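Side-chain contacts in intracellular protein transport protein USO1 (Saccharomyces cerevisiae S288c, PDB 6LSU), which is required for protein transport from the endoplasmic reticulum to the Golgi complex, with the globular head region of this tether making up the present chain: residues 284-287 with 288-291; 324-327 with 328-332; 15-18 with 19-23. One frame throughout, in Å; residues are numbered along the deposited sequence.

Interaction 1 of 3, residues 284-287 with 288-291; sequences AHLL and SEPI
Ser288 and Glu289 fold back on His285 and Leu286 where helix 280-287 of ARM repeat 5 runs out and a type I beta turn, Ser288 to Ile291, takes over. The backbone bonds from Ser288 and Glu289 to the last helical carbonyls are weak. Ser288 N lies 2.9 Å from Ala284 O, but at an N-H...O angle of 124° the bond is weak, as is its second, to His285 O. Ser288 OG stands 3.1 Å from His285 O; whether its proton is spent there is open, because another acceptor is within reach. Leu286 O receives Glu289 N over 3.3 Å at 156°, and Pro290 has no N-H to offer it. Beyond CG the Glu289 chain is extended and slants across Leu286, with OE1 3.8 Å from Leu286 CD1. Leu286 CG is anti to the backbone N (chi1 176°), beside the carbonyl carbon, and the turn at chi2 then carries CD1 to the carboxylate. The carboxylate has its hydrogen-bond partner outside the two segments, Glu289 OE2 accepting Leu247 N. Glu289 OE1 instead lies near Glu242 OE1 and 4.3 Å from His285 NE2; the like charge would tend to raise the carboxylate's pKa, and a protonated histidine would counter this. Leu287 packs on helix 301-317 through Ile307, Ala310 and Leu311. The turn closes with Ile291 N bonded to Ser288 O at 3.1 Å.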
ATOM      1  N   ALA A 284     -16.592   1.367  -9.449  1.00 53.51           N
ATOM      2  CA  ALA A 284     -16.304   0.523 -10.622  1.00 53.66           C
ATOM      3  C   ALA A 284     -16.245   1.390 -11.859  1.00 56.60           C
ATOM      4  O   ALA A 284     -15.368   1.181 -12.699  1.00 56.47           O
ATOM      5  CB  ALA A 284     -17.378  -0.504 -10.822  1.00 54.54           C
ATOM      6  N   HIS A 285     -17.211   2.279 -12.019  1.00 61.35           N
ATOM      7  CA  HIS A 285     -17.324   3.072 -13.274  1.00 62.20           C
ATOM      8  C   HIS A 285     -16.077   3.983 -13.403  1.00 64.86           C
ATOM      9  O   HIS A 285     -15.547   4.174 -14.558  1.00 60.20           O
ATOM     10  CB  HIS A 285     -18.638   3.854 -13.285  1.00 56.63           C
ATOM     11  CG  HIS A 285     -18.640   4.845 -14.389  1.00 60.14           C
ATOM     12  ND1 HIS A 285     -18.843   4.442 -15.702  1.00 63.44           N
ATOM     13  CD2 HIS A 285     -18.405   6.185 -14.407  1.00 57.47           C
ATOM     14  CE1 HIS A 285     -18.747   5.499 -16.488  1.00 66.97           C
ATOM     15  NE2 HIS A 285     -18.491   6.585 -15.722  1.00 59.59           N
ATOM     16  N   LEU A 286     -15.681   4.572 -12.256  1.00 58.01           N
ATOM     17  CA  LEU A 286     -14.504   5.474 -12.105  1.00 58.41           C
ATOM     18  C   LEU A 286     -13.185   4.697 -12.297  1.00 53.31           C
ATOM     19  O   LEU A 286     -12.360   5.180 -13.030  1.00 47.96           O
ATOM     20  CB  LEU A 286     -14.561   6.079 -10.699  1.00 65.98           C
ATOM     21  CG  LEU A 286     -13.383   6.964 -10.316  1.00 63.80           C
ATOM     22  CD1 LEU A 286     -13.419   8.219 -11.180  1.00 61.96           C
ATOM     23  CD2 LEU A 286     -13.405   7.308  -8.844  1.00 63.81           C
ATOM     24  N   LEU A 287     -13.046   3.512 -11.680  1.00 50.57           N
ATOM     25  CA  LEU A 287     -11.889   2.626 -11.852  1.00 48.83           C
ATOM     26  C   LEU A 287     -11.792   2.173 -13.316  1.00 49.59           C
ATOM     27  O   LEU A 287     -10.687   1.952 -13.828  1.00 57.30           O
ATOM     28  CB  LEU A 287     -12.027   1.434 -10.914  1.00 48.59           C
ATOM     29  CG  LEU A 287     -11.723   1.710  -9.444  1.00 48.32           C
ATOM     30  CD1 LEU A 287     -11.977   0.470  -8.586  1.00 49.32           C
ATOM     31  CD2 LEU A 287     -10.274   2.136  -9.319  1.00 47.99           C
ATOM     32  N   SER A 288     -12.900   2.088 -14.014  1.00 50.40           N
ATOM     33  CA  SER A 288     -12.915   1.467 -15.362  1.00 53.13           C
ATOM     34  C   SER A 288     -12.603   2.536 -16.416  1.00 53.05           C
ATOM     35  O   SER A 288     -12.268   2.162 -17.551  1.00 57.67           O
ATOM     36  CB  SER A 288     -14.209   0.742 -15.654  1.00 53.45           C
ATOM     37  OG  SER A 288     -15.121   1.605 -16.316  1.00 58.09           O
ATOM     38  N   GLU A 289     -12.529   3.804 -16.026  1.00 54.88           N
ATOM     39  CA  GLU A 289     -12.223   4.899 -16.965  1.00 59.01           C
ATOM     40  C   GLU A 289     -10.994   4.655 -17.841  1.00 58.05           C
ATOM     41  O   GLU A 289     -11.025   4.910 -19.040  1.00 56.93           O
ATOM     42  CB  GLU A 289     -12.095   6.208 -16.215  1.00 65.99           C
ATOM     43  CG  GLU A 289     -13.326   7.059 -16.394  1.00 78.56           C
ATOM     44  CD  GLU A 289     -13.501   8.090 -15.293  1.00 84.74           C
ATOM     45  OE1 GLU A 289     -14.679   8.199 -14.729  1.00 78.56           O
ATOM     46  OE2 GLU A 289     -12.475   8.777 -15.026  1.00 76.26           O
ATOM     47  N   PRO A 290      -9.835   4.225 -17.324  1.00 58.68           N
ATOM     48  CA  PRO A 290      -8.655   4.110 -18.181  1.00 62.92           C
ATOM     49  C   PRO A 290      -8.758   3.065 -19.313  1.00 61.54           C
ATOM     50  O   PRO A 290      -7.929   3.110 -20.156  1.00 60.53           O
ATOM     51  CB  PRO A 290      -7.564   3.655 -17.222  1.00 58.57           C
ATOM     52  CG  PRO A 290      -8.097   3.991 -15.868  1.00 57.79           C
ATOM     53  CD  PRO A 290      -9.582   3.789 -15.956  1.00 55.69           C
ATOM     54  N   ILE A 291      -9.748   2.174 -19.283  1.00 57.47           N
ATOM     55  CA  ILE A 291      -9.913   1.052 -20.251  1.00 64.03           C
ATOM     56  C   ILE A 291     -11.022   1.361 -21.269  1.00 70.04           C
ATOM     57  O   ILE A 291     -12.226   1.292 -20.922  1.00 61.24           O
ATOM     58  CB  ILE A 291     -10.226  -0.224 -19.480  1.00 62.35           C
ATOM     59  CG1 ILE A 291      -9.044  -0.601 -18.603  1.00 64.25           C
ATOM     60  CG2 ILE A 291     -10.644  -1.315 -20.430  1.00 64.60           C
ATOM     61  CD1 ILE A 291      -9.500  -1.040 -17.234  1.00 75.05           C
TER

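Interaction 2 of 3, residues 324-327 with 328-332; sequences VTTK and HQNAL
Val324 lies over one face of the His328 imidazole, one helical turn along, with Val324 CB 3.4 Å from His328 CE1. The branches CG1 and CG2 also reach the ring, Val324 CG1 at 3.9 Å from His328 NE2. The ring is brought there by chi1 of -69°, which sets CG anti to the carbonyl carbon and beside the backbone N, so that it turns back toward the preceding residues. Val324 O also stands above the ring plane, offset toward the rim, while accepting His328 N at 2.7 Å and 171°. That bond belongs to a run of i to i+4 bonds in helix 325-333: Gln329 N to Thr325 O, Asn330 N to Thr326 O and Ala331 N to Lys327 O, each close to linear. Two further side-chain pairs follow the same spacing. Thr325 CG2 touches Gln329 CD at 3.8 Å, the two chains crossing at a slant, whereas Thr326 and Asn330 run side by side in one direction, CG2 3.6 Å from ND2.

Outside this first shell, His328 ND1 makes a weak hydrogen bond to Thr317 O, and Thr325 OG1 hydrogen-bonds with the carbonyl oxygens of Glu319 and Asn322, which must share its one proton. Gln329 has both ends of its amide engaged: NE2 with Asn364 O and Arg367 O, OE1 with Asn369 ND2, a donor that Asn330 OD1 shares. With an alanine at His328, Val324 would probably lose the flat surface beneath it and Thr317 O its imidazole partner, leaving a gap toward Thr272. In ARM repeat 6 the helix rests His328 against Gln271, Thr272 and Leu275 of helix 268-276, turns Leu332 onto Val314 and Thr317 of helix 301-317, and reaches helix 354-366 through Gln329.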
ATOM      1  N   VAL A 324     -16.245  -8.371   9.121  1.00 94.27           N
ATOM      2  CA  VAL A 324     -17.117  -7.996   7.963  1.00 90.70           C
ATOM      3  C   VAL A 324     -16.422  -8.292   6.622  1.00 77.32           C
ATOM      4  O   VAL A 324     -17.107  -8.206   5.568  1.00 65.15           O
ATOM      5  CB  VAL A 324     -17.558  -6.520   8.019  1.00 90.42           C
ATOM      6  CG1 VAL A 324     -19.070  -6.393   8.070  1.00 82.17           C
ATOM      7  CG2 VAL A 324     -16.903  -5.758   9.153  1.00 92.99           C
ATOM      8  N   THR A 325     -15.136  -8.640   6.660  1.00 70.30           N
ATOM      9  CA  THR A 325     -14.268  -8.817   5.471  1.00 68.20           C
ATOM     10  C   THR A 325     -14.953  -9.739   4.473  1.00 58.23           C
ATOM     11  O   THR A 325     -15.098  -9.340   3.263  1.00 57.22           O
ATOM     12  CB  THR A 325     -12.897  -9.349   5.874  1.00 68.58           C
ATOM     13  OG1 THR A 325     -12.379  -8.339   6.734  1.00 71.98           O
ATOM     14  CG2 THR A 325     -12.015  -9.603   4.673  1.00 72.62           C
ATOM     15  N   THR A 326     -15.334 -10.925   4.935  1.00 51.40           N
ATOM     16  CA  THR A 326     -15.983 -11.906   4.041  1.00 52.40           C
ATOM     17  C   THR A 326     -17.179 -11.230   3.392  1.00 61.24           C
ATOM     18  O   THR A 326     -17.280 -11.350   2.151  1.00 61.24           O
ATOM     19  CB  THR A 326     -16.324 -13.182   4.780  1.00 55.53           C
ATOM     20  OG1 THR A 326     -15.060 -13.602   5.315  1.00 58.27           O
ATOM     21  CG2 THR A 326     -16.946 -14.233   3.874  1.00 63.04           C
ATOM     22  N   LYS A 327     -18.012 -10.541   4.204  1.00 63.25           N
ATOM     23  CA  LYS A 327     -19.251  -9.892   3.752  1.00 64.48           C
ATOM     24  C   LYS A 327     -18.836  -8.927   2.644  1.00 60.26           C
ATOM     25  O   LYS A 327     -19.382  -9.045   1.508  1.00 58.11           O
ATOM     26  CB  LYS A 327     -20.004  -9.265   4.939  1.00 76.38           C
ATOM     27  CG  LYS A 327     -21.410  -8.745   4.641  1.00 80.28           C
ATOM     28  CD  LYS A 327     -21.571  -7.234   4.810  1.00 91.65           C
ATOM     29  CE  LYS A 327     -22.993  -6.732   4.613  1.00 98.07           C
ATOM     30  NZ  LYS A 327     -23.527  -7.083   3.270  1.00104.92           N
ATOM     31  N   HIS A 328     -17.933  -7.996   2.968  1.00 57.36           N
ATOM     32  CA  HIS A 328     -17.422  -6.971   2.025  1.00 56.57           C
ATOM     33  C   HIS A 328     -16.866  -7.658   0.772  1.00 60.05           C
ATOM     34  O   HIS A 328     -17.246  -7.215  -0.328  1.00 57.09           O
ATOM     35  CB  HIS A 328     -16.357  -6.112   2.694  1.00 62.96           C
ATOM     36  CG  HIS A 328     -16.905  -5.224   3.756  1.00 69.53           C
ATOM     37  ND1 HIS A 328     -16.151  -4.815   4.845  1.00 77.53           N
ATOM     38  CD2 HIS A 328     -18.155  -4.762   3.969  1.00 71.60           C
ATOM     39  CE1 HIS A 328     -16.904  -4.101   5.653  1.00 72.70           C
ATOM     40  NE2 HIS A 328     -18.132  -4.054   5.132  1.00 69.64           N
ATOM     41  N   GLN A 329     -15.999  -8.688   0.951  1.00 56.40           N
ATOM     42  CA  GLN A 329     -15.374  -9.437  -0.156  1.00 54.26           C
ATOM     43  C   GLN A 329     -16.502  -9.895  -1.091  1.00 58.39           C
ATOM     44  O   GLN A 329     -16.476  -9.535  -2.308  1.00 52.38           O
ATOM     45  CB  GLN A 329     -14.517 -10.594   0.338  1.00 55.36           C
ATOM     46  CG  GLN A 329     -13.088 -10.218   0.724  1.00 61.25           C
ATOM     47  CD  GLN A 329     -12.398 -11.391   1.383  1.00 60.47           C
ATOM     48  OE1 GLN A 329     -13.047 -12.188   2.077  1.00 56.33           O
ATOM     49  NE2 GLN A 329     -11.113 -11.550   1.071  1.00 52.88           N
ATOM     50  N   ASN A 330     -17.466 -10.635  -0.511  1.00 67.88           N
ATOM     51  CA  ASN A 330     -18.678 -11.187  -1.176  1.00 65.31           C
ATOM     52  C   ASN A 330     -19.454 -10.068  -1.873  1.00 56.74           C
ATOM     53  O   ASN A 330     -19.755 -10.220  -3.048  1.00 65.50           O
ATOM     54  CB  ASN A 330     -19.554 -11.931  -0.167  1.00 72.41           C
ATOM     55  CG  ASN A 330     -18.968 -13.245   0.312  1.00 70.61           C
ATOM     56  OD1 ASN A 330     -18.065 -13.796  -0.302  1.00 70.57           O
ATOM     57  ND2 ASN A 330     -19.527 -13.785   1.382  1.00 77.45           N
ATOM     58  N   ALA A 331     -19.693  -8.953  -1.180  1.00 57.49           N
ATOM     59  CA  ALA A 331     -20.301  -7.740  -1.766  1.00 57.21           C
ATOM     60  C   ALA A 331     -19.503  -7.302  -3.008  1.00 59.00           C
ATOM     61  O   ALA A 331     -20.114  -7.101  -4.082  1.00 59.44           O
ATOM     62  CB  ALA A 331     -20.409  -6.645  -0.729  1.00 57.04           C
ATOM     63  N   LEU A 332     -18.180  -7.154  -2.898  1.00 63.58           N
ATOM     64  CA  LEU A 332     -17.357  -6.645  -4.046  1.00 62.94           C
ATOM     65  C   LEU A 332     -17.393  -7.630  -5.222  1.00 62.70           C
ATOM     66  O   LEU A 332     -17.218  -7.175  -6.389  1.00 59.64           O
ATOM     67  CB  LEU A 332     -15.925  -6.399  -3.582  1.00 60.79           C
ATOM     68  CG  LEU A 332     -15.740  -5.195  -2.680  1.00 64.13           C
ATOM     69  CD1 LEU A 332     -14.462  -5.340  -1.877  1.00 69.03           C
ATOM     70  CD2 LEU A 332     -15.755  -3.913  -3.473  1.00 68.50           C
TER

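Interaction 3 of 3, residues 15-18 with 19-23; sequences QPKI and QSVDE
Lys17 and Val21 meet one turn apart at the start of helix 17-34, their side chains slanting across each other. The contact is made by one branch of the valine: Val21 CG2 lies 3.9 Å from Lys17 CG and 4.1 Å from Lys17 CE. Lys17 sends its chain straight out, with CG anti to the backbone N (chi1 -180°) and every later torsion extended, so the methyl lies along its aliphatic length rather than at its amine. The backbone bond from Val21 N to Lys17 O is nearly straight, 3.1 Å at 174°. Ser20 N makes a weaker bond to that same oxygen.

Pro16 occupies the N-cap position. Its carbonyl oxygen takes a weak bond from Gln19 N, 3.1 Å at 131°, and a weak one from Ser20 OG at 3.5 Å. Ser20 can reach back because OG sits beside its own backbone N. Next along, Asp22 N bonds to Ile18 O, and Asp22 itself lies within a wider pi-type turn at 20-23. Lys17 and Ser20 both touch Tyr55, the residue between helices 38-54 and 56-73, so this first turn leans on the junction of the two following helices.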
ATOM      1  N   GLN A  15       6.049  55.480   8.614  1.00152.09           N
ATOM      2  CA  GLN A  15       5.217  55.640   9.839  1.00150.14           C
ATOM      3  C   GLN A  15       5.928  54.970  11.013  1.00144.76           C
ATOM      4  O   GLN A  15       5.867  53.746  11.132  1.00149.23           O
ATOM      5  CB  GLN A  15       3.817  55.039   9.644  1.00149.50           C
ATOM      6  CG  GLN A  15       3.787  53.636   9.032  1.00146.35           C
ATOM      7  CD  GLN A  15       3.174  53.569   7.650  1.00132.90           C
ATOM      8  OE1 GLN A  15       3.774  53.047   6.709  1.00116.46           O
ATOM      9  NE2 GLN A  15       1.955  54.070   7.524  1.00128.10           N
ATOM     10  N   PRO A  16       6.598  55.723  11.927  1.00133.31           N
ATOM     11  CA  PRO A  16       7.399  55.102  12.991  1.00125.91           C
ATOM     12  C   PRO A  16       6.576  54.139  13.869  1.00116.83           C
ATOM     13  O   PRO A  16       5.488  54.509  14.321  1.00103.85           O
ATOM     14  CB  PRO A  16       7.940  56.271  13.834  1.00122.52           C
ATOM     15  CG  PRO A  16       7.119  57.485  13.406  1.00129.02           C
ATOM     16  CD  PRO A  16       6.606  57.194  12.007  1.00125.44           C
ATOM     17  N   LYS A  17       7.116  52.939  14.117  1.00111.94           N
ATOM     18  CA  LYS A  17       6.368  51.842  14.794  1.00109.21           C
ATOM     19  C   LYS A  17       5.760  52.397  16.089  1.00107.74           C
ATOM     20  O   LYS A  17       4.575  52.109  16.365  1.00 95.54           O
ATOM     21  CB  LYS A  17       7.256  50.611  15.041  1.00101.55           C
ATOM     22  CG  LYS A  17       6.534  49.454  15.729  1.00 97.75           C
ATOM     23  CD  LYS A  17       7.246  48.117  15.701  1.00 94.99           C
ATOM     24  CE  LYS A  17       6.406  47.038  16.356  1.00 96.41           C
ATOM     25  NZ  LYS A  17       7.164  45.779  16.525  1.00 99.41           N
ATOM     26  N   ILE A  18       6.527  53.224  16.808  1.00113.84           N
ATOM     27  CA  ILE A  18       6.219  53.629  18.211  1.00115.34           C
ATOM     28  C   ILE A  18       4.909  54.439  18.222  1.00107.77           C
ATOM     29  O   ILE A  18       4.083  54.168  19.130  1.00106.21           O
ATOM     30  CB  ILE A  18       7.434  54.297  18.920  1.00119.97           C
ATOM     31  CG1 ILE A  18       7.019  55.423  19.875  1.00120.14           C
ATOM     32  CG2 ILE A  18       8.512  54.757  17.936  1.00112.23           C
ATOM     33  CD1 ILE A  18       8.092  55.834  20.850  1.00118.81           C
ATOM     34  N   GLN A  19       4.650  55.305  17.232  1.00102.08           N
ATOM     35  CA  GLN A  19       3.375  56.082  17.183  1.00110.54           C
ATOM     36  C   GLN A  19       2.180  55.168  16.842  1.00109.50           C
ATOM     37  O   GLN A  19       1.049  55.448  17.345  1.00105.86           O
ATOM     38  CB  GLN A  19       3.442  57.247  16.192  1.00117.07           C
ATOM     39  CG  GLN A  19       2.161  58.083  16.178  1.00124.57           C
ATOM     40  CD  GLN A  19       2.115  59.093  15.057  1.00125.90           C
ATOM     41  OE1 GLN A  19       3.031  59.187  14.242  1.00129.37           O
ATOM     42  NE2 GLN A  19       1.032  59.853  15.010  1.00122.62           N
ATOM     43  N   SER A  20       2.384  54.142  16.007  1.00 99.67           N
ATOM     44  CA  SER A  20       1.297  53.296  15.439  1.00101.88           C
ATOM     45  C   SER A  20       0.692  52.419  16.549  1.00 94.13           C
ATOM     46  O   SER A  20      -0.583  52.359  16.695  1.00 81.09           O
ATOM     47  CB  SER A  20       1.813  52.445  14.288  1.00102.89           C
ATOM     48  OG  SER A  20       2.418  53.240  13.276  1.00 93.00           O
ATOM     49  N   VAL A  21       1.600  51.769  17.290  1.00 89.94           N
ATOM     50  CA  VAL A  21       1.336  50.849  18.433  1.00 94.93           C
ATOM     51  C   VAL A  21       0.734  51.641  19.596  1.00 98.57           C
ATOM     52  O   VAL A  21      -0.273  51.173  20.167  1.00101.01           O
ATOM     53  CB  VAL A  21       2.623  50.119  18.868  1.00 96.45           C
ATOM     54  CG1 VAL A  21       2.379  49.194  20.048  1.00102.96           C
ATOM     55  CG2 VAL A  21       3.245  49.326  17.729  1.00 98.06           C
ATOM     56  N   ASP A  22       1.319  52.796  19.920  1.00104.66           N
ATOM     57  CA  ASP A  22       0.958  53.595  21.119  1.00109.80           C
ATOM     58  C   ASP A  22      -0.292  54.444  20.848  1.00104.25           C
ATOM     59  O   ASP A  22      -1.080  54.631  21.812  1.00107.31           O
ATOM     60  CB  ASP A  22       2.149  54.433  21.603  1.00117.65           C
ATOM     61  CG  ASP A  22       2.189  54.625  23.109  1.00116.80           C
ATOM     62  OD1 ASP A  22       1.173  54.277  23.772  1.00128.87           O
ATOM     63  OD2 ASP A  22       3.223  55.137  23.603  1.00118.20           O
ATOM     64  N   GLU A  23      -0.486  54.953  19.622  1.00104.52           N
ATOM     65  CA  GLU A  23      -1.528  55.991  19.356  1.00103.92           C
ATOM     66  C   GLU A  23      -2.602  55.443  18.405  1.00 97.84           C
ATOM     67  O   GLU A  23      -3.779  55.403  18.845  1.00 88.12           O
ATOM     68  CB  GLU A  23      -0.900  57.306  18.877  1.00108.83           C
ATOM     69  CG  GLU A  23      -1.528  58.549  19.510  1.00117.31           C
ATOM     70  CD  GLU A  23      -0.634  59.774  19.725  1.00119.73           C
ATOM     71  OE1 GLU A  23       0.217  60.101  18.848  1.00111.17           O
ATOM     72  OE2 GLU A  23      -0.793  60.413  20.791  1.00117.46           O
TER

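In the fold
Along the chain the order is interaction 3, interaction 1, interaction 2. All three are local turns at helix ends in the elongated, mostly helical head region. Interactions 1 and 2 lie in consecutive repeats, ARM 5 and ARM 6, with centres about 21 Å apart and nearest atoms about 8 Å apart; they do not touch, yet both pack against helix 301-317, which lies between them in sequence. Interaction 1 ends a helix, while interaction 2 begins one. Interaction 3 is remote, its centre about 62 Å from that of interaction 1 and about 68 Å from that of interaction 2. It opens the first helix of the model, near the amino-terminal end of the chain.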